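Local coordinates for CSEP0064 putative effector protein (Blumeria graminis f. sp. hordei, PDB 6FMB) that binds host RNA without catalysing its cleavage and protects ribosomal RNA from degradation induced by ribosome-inactivating proteins, helping the powdery mildew fungus keep its host cells alive, at residues V21-N26 with R52-E57; V56-A61 with V68-L73. One frame throughout, in Å; residues are numbered along the deposited sequence.

Contact 1: V21-N26 with R52-E57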
# COMPACT_ATOMS: atom_id res chain seq x y z
N VAL A 21 5.36 0.77 3.33
CA VAL A 21 4.93 0.59 4.72
C VAL A 21 5.54 1.68 5.61
O VAL A 21 4.86 2.27 6.44
CB VAL A 21 5.29 -0.83 5.24
CG1 VAL A 21 5.13 -0.92 6.75
CG2 VAL A 21 4.46 -1.90 4.54
N VAL A 22 6.85 1.91 5.47
CA VAL A 22 7.51 2.90 6.32
C VAL A 22 7.19 4.34 5.87
O VAL A 22 7.05 5.23 6.72
CB VAL A 22 9.03 2.64 6.48
CG1 VAL A 22 9.27 1.34 7.27
CG2 VAL A 22 9.78 2.61 5.15
N LEU A 23 7.02 4.58 4.57
CA LEU A 23 6.61 5.91 4.12
C LEU A 23 5.19 6.25 4.59
O LEU A 23 4.93 7.37 4.99
CB LEU A 23 6.73 6.06 2.61
CG LEU A 23 8.18 6.06 2.08
CD1 LEU A 23 8.16 6.09 0.55
CD2 LEU A 23 9.01 7.21 2.63
N ALA A 24 4.28 5.28 4.60
CA ALA A 24 2.88 5.53 4.98
C ALA A 24 2.79 6.17 6.36
O ALA A 24 1.96 7.05 6.57
CB ALA A 24 2.07 4.23 4.96
N PHE A 25 3.60 5.68 7.29
CA PHE A 25 3.60 6.17 8.69
C PHE A 25 4.57 7.33 8.95
O PHE A 25 4.69 7.78 10.08
CB PHE A 25 3.72 5.00 9.69
CG PHE A 25 2.41 4.27 9.88
CD1 PHE A 25 2.00 3.26 9.00
CD2 PHE A 25 1.55 4.63 10.89
CE1 PHE A 25 0.75 2.66 9.12
CE2 PHE A 25 0.31 4.00 11.03
CZ PHE A 25 -0.09 3.03 10.14
N ASN A 26 5.18 7.86 7.89
CA ASN A 26 6.12 8.98 8.02
C ASN A 26 5.45 10.35 7.92
O ASN A 26 6.04 11.32 8.36
CB ASN A 26 7.19 8.88 6.92
CG ASN A 26 8.31 9.88 7.08
OD1 ASN A 26 8.47 10.83 6.28
ND2 ASN A 26 9.09 9.70 8.09
N ARG A 52 -3.30 2.68 7.21
CA ARG A 52 -3.02 3.73 6.26
C ARG A 52 -2.92 3.17 4.84
O ARG A 52 -2.48 2.03 4.62
CB ARG A 52 -1.74 4.48 6.64
CG ARG A 52 -1.90 5.32 7.89
CD ARG A 52 -0.66 6.10 8.24
NE ARG A 52 -0.95 7.04 9.31
CZ ARG A 52 -0.35 8.21 9.49
NH1 ARG A 52 0.68 8.57 8.75
NH2 ARG A 52 -0.76 9.00 10.47
N GLN A 53 -3.36 4.01 3.89
CA GLN A 53 -3.28 3.74 2.46
C GLN A 53 -2.17 4.60 1.85
O GLN A 53 -2.17 5.82 2.06
CB GLN A 53 -4.60 4.05 1.77
CG GLN A 53 -4.63 3.68 0.28
CD GLN A 53 -5.32 4.68 -0.62
OE1 GLN A 53 -5.69 5.75 -0.20
NE2 GLN A 53 -5.44 4.33 -1.90
N PHE A 54 -1.23 3.97 1.12
CA PHE A 54 -0.15 4.75 0.50
C PHE A 54 0.14 4.13 -0.86
O PHE A 54 0.19 2.89 -0.99
CB PHE A 54 1.10 4.78 1.39
CG PHE A 54 2.10 5.84 0.99
CD1 PHE A 54 1.97 7.15 1.45
CD2 PHE A 54 3.17 5.55 0.15
CE1 PHE A 54 2.85 8.14 1.05
CE2 PHE A 54 4.07 6.54 -0.24
CZ PHE A 54 3.91 7.84 0.22
N PRO A 55 0.33 4.96 -1.90
CA PRO A 55 0.56 4.38 -3.22
C PRO A 55 1.92 3.69 -3.37
O PRO A 55 2.87 3.97 -2.62
CB PRO A 55 0.44 5.59 -4.17
CG PRO A 55 -0.31 6.63 -3.39
CD PRO A 55 0.22 6.44 -2.00
N VAL A 56 2.01 2.79 -4.35
CA VAL A 56 3.26 2.05 -4.64
C VAL A 56 3.41 1.97 -6.16
O VAL A 56 2.41 1.99 -6.90
CB VAL A 56 3.25 0.66 -3.92
CG1 VAL A 56 2.23 -0.29 -4.51
CG2 VAL A 56 4.64 -0.01 -3.90
N GLU A 57 4.67 1.88 -6.61
CA GLU A 57 5.05 1.81 -8.02
C GLU A 57 5.40 0.39 -8.44
O GLU A 57 5.83 -0.41 -7.61
CB GLU A 57 6.31 2.64 -8.27
CG GLU A 57 6.22 4.10 -7.89
CD GLU A 57 5.42 4.90 -8.88
OE1 GLU A 57 4.93 4.31 -9.86
OE2 GLU A 57 5.29 6.12 -8.71

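Contact 2: V56-A61 with V68-L73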
# COMPACT_ATOMS: atom_id res chain seq x y z
N VAL A 56 2.01 2.79 -4.35
CA VAL A 56 3.26 2.05 -4.64
C VAL A 56 3.41 1.97 -6.16
O VAL A 56 2.41 1.99 -6.90
CB VAL A 56 3.25 0.66 -3.92
CG1 VAL A 56 2.23 -0.29 -4.51
CG2 VAL A 56 4.64 -0.01 -3.90
N GLU A 57 4.67 1.88 -6.61
CA GLU A 57 5.05 1.81 -8.02
C GLU A 57 5.40 0.39 -8.44
O GLU A 57 5.83 -0.41 -7.61
CB GLU A 57 6.31 2.64 -8.27
CG GLU A 57 6.22 4.10 -7.89
CD GLU A 57 5.42 4.90 -8.88
OE1 GLU A 57 4.93 4.31 -9.86
OE2 GLU A 57 5.29 6.12 -8.71
N ASP A 58 5.25 0.11 -9.72
CA ASP A 58 5.78 -1.13 -10.30
C ASP A 58 7.23 -1.00 -10.77
O ASP A 58 7.84 -1.99 -11.13
CB ASP A 58 4.85 -1.67 -11.41
CG ASP A 58 4.79 -0.80 -12.67
OD1 ASP A 58 5.71 -0.00 -12.93
OD2 ASP A 58 3.85 -0.98 -13.47
N SER A 59 7.78 0.21 -10.75
CA SER A 59 9.12 0.52 -11.23
C SER A 59 10.08 0.78 -10.06
O SER A 59 9.68 0.74 -8.90
CB SER A 59 9.03 1.76 -12.09
OG SER A 59 8.51 2.83 -11.35
N ASP A 60 11.35 1.08 -10.37
CA ASP A 60 12.40 1.25 -9.35
C ASP A 60 12.38 2.67 -8.75
O ASP A 60 13.31 3.47 -8.92
CB ASP A 60 13.77 0.94 -9.97
CG ASP A 60 14.86 0.82 -8.94
OD1 ASP A 60 14.61 0.28 -7.84
OD2 ASP A 60 15.98 1.24 -9.26
N ALA A 61 11.31 2.96 -8.04
CA ALA A 61 11.05 4.29 -7.53
C ALA A 61 9.98 4.19 -6.46
O ALA A 61 9.24 3.22 -6.41
CB ALA A 61 10.56 5.18 -8.66
N VAL A 68 -2.64 7.23 -9.22
CA VAL A 68 -2.43 6.06 -8.35
C VAL A 68 -2.98 4.83 -9.09
O VAL A 68 -4.15 4.79 -9.44
CB VAL A 68 -3.12 6.25 -6.98
CG1 VAL A 68 -3.11 4.98 -6.14
CG2 VAL A 68 -2.47 7.39 -6.23
N LYS A 69 -2.09 3.89 -9.40
CA LYS A 69 -2.40 2.62 -10.08
C LYS A 69 -2.36 1.42 -9.13
O LYS A 69 -3.12 0.46 -9.33
CB LYS A 69 -1.40 2.36 -11.20
CG LYS A 69 -1.57 3.23 -12.44
CD LYS A 69 -0.49 3.00 -13.50
CE LYS A 69 -0.26 1.52 -13.79
NZ LYS A 69 0.49 1.22 -15.05
N TYR A 70 -1.42 1.44 -8.18
CA TYR A 70 -1.28 0.42 -7.14
C TYR A 70 -1.15 1.10 -5.79
O TYR A 70 -0.62 2.22 -5.70
CB TYR A 70 -0.03 -0.47 -7.36
CG TYR A 70 0.10 -0.95 -8.79
CD1 TYR A 70 -0.67 -2.02 -9.24
CD2 TYR A 70 0.95 -0.33 -9.70
CE1 TYR A 70 -0.57 -2.48 -10.55
CE2 TYR A 70 1.05 -0.78 -11.02
CZ TYR A 70 0.27 -1.85 -11.43
OH TYR A 70 0.31 -2.31 -12.72
N TYR A 71 -1.59 0.43 -4.74
CA TYR A 71 -1.44 0.97 -3.39
C TYR A 71 -1.39 -0.13 -2.36
O TYR A 71 -1.81 -1.26 -2.62
CB TYR A 71 -2.56 1.97 -3.05
CG TYR A 71 -3.97 1.41 -3.07
CD1 TYR A 71 -4.53 0.85 -1.91
CD2 TYR A 71 -4.77 1.49 -4.21
CE1 TYR A 71 -5.82 0.36 -1.92
CE2 TYR A 71 -6.08 1.00 -4.21
CZ TYR A 71 -6.59 0.43 -3.07
OH TYR A 71 -7.88 -0.06 -3.07
N ILE A 72 -0.86 0.19 -1.19
CA ILE A 72 -0.88 -0.71 -0.04
C ILE A 72 -1.88 -0.22 1.00
O ILE A 72 -2.19 0.97 1.07
CB ILE A 72 0.53 -0.89 0.58
CG1 ILE A 72 0.99 0.33 1.39
CG2 ILE A 72 1.54 -1.23 -0.51
CD1 ILE A 72 2.09 -0.03 2.37
N LEU A 73 -2.36 -1.18 1.79
CA LEU A 73 -3.00 -0.90 3.08
C LEU A 73 -2.17 -1.59 4.14
O LEU A 73 -1.81 -2.78 3.98
CB LEU A 73 -4.45 -1.40 3.13
CG LEU A 73 -5.44 -0.79 2.13
CD1 LEU A 73 -6.80 -1.45 2.25
CD2 LEU A 73 -5.59 0.70 2.33
O HOH W 1 0.63 3.81 -8.32

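Contact 1: V21-N26 with R52-E57
Arg-52 reaches off its strand to Phe-25 and to the last turn of the helix. CB lies 4.2 Å from CB of Ala-24 and also touches the rim of the Phe-25 ring at CE1. With CG placed opposite the carbonyl carbon (chi1 -70°) and the chain extended from there to NE, the next methylenes run across the phenyl face: CG comes to 3.7 Å from CZ of Phe-25, and CD sits 3.5 Å from the ring centroid, almost on the ring normal, a CH-pi contact. NE continues over CE2 of the same ring, the guanidinium turned only 20° from the phenyl plane; NE also forms a salt bridge with OE2 of Glu-50. At the tip, NH1 donates to O of Ala-24 (2.9 Å, 168°), meeting a lone pair in the carbonyl plane, while also bonding to O of Tyr-27. This is the seam of an RNase-like alpha+beta fold, where helix 14-24 lies against the antiparallel sheet containing strand 51-56. Two residues further along that strand, Phe-54 packs against the helix. Its CB meets CB of Ala-24 at 3.7 Å. The ring then slides past the helix backbone, one face toward N of Ala-24 and CB of Leu-23, which approaches CE2 of Phe-54 to 3.9 Å. The other face is covered by CD of Pro-55.

Contact 2: V56-A61 with V68-L73
Val-56 and Tyr-70 meet through both backbone and side chain. N of Val-56 donates to O of Tyr-70 at 3.0 Å; the N-H points straight at the oxygen (169°), although the nitrogen stands well above the carbonyl plane and so misses the lone-pair directions. Beside this bond, CG1 of Val-56 packs on CB of Tyr-70 at 3.6 Å and reaches more loosely to CG2 of Ile-72 at 4.2 Å. A chi1 of 69° sets CG1 between the backbone N and the carbonyl carbon, where it can touch both residues of the neighbouring strand. The tyrosine ring presents its edge to O of Val-56, and further out CE2 of Tyr-70 lies 3.7 Å from OD2 of Asp-58, the carboxylate tilted 46° to the ring plane.

Around this core a water joins the two segments: it donates to O of Val-56 and accepts from N of Lys-69, linking the backbones beyond the direct bond. NZ of Lys-69 remains 4.3 Å from OD2 of Asp-58, too long for a salt bridge, though the opposite charges probably attract. In the next shell, Thr-10 and Ile-12 of strand 10-13 touch both Asp-58 and Tyr-70, bringing in the second sheet. Asn-16 ND2 bonds to O of Glu-57 and O of Ser-59, and Arg-15 forms a salt bridge with Asp-60, so residues at the start of helix 14-24 hold the departing loop. Here two neighbouring antiparallel strands of the central sheet of an RNase-like fold diverge into their connecting loop.

In the fold
Contact 1 and contact 2 lie along the same chain, with centres 9 Å apart, and share Val-56 and Glu-57: strand 51-56 faces the helix in the first and, where it gives way to a loop, meets strand 70-75 in the second. Between them, O of Phe-54 and N of Ile-72, 2.9 Å apart, probably form a hydrogen bond that continues the strand pairing. On the helix side CD1 of Ile-72 comes within 3.5 Å of N of Val-21; on the other face CB of Gln-53 packs on CD2 of Leu-73, also at 3.5 Å. Contact 1 sets the helix on the sheet, and contact 2 joins two neighbouring strands of that sheet where their connecting loop begins.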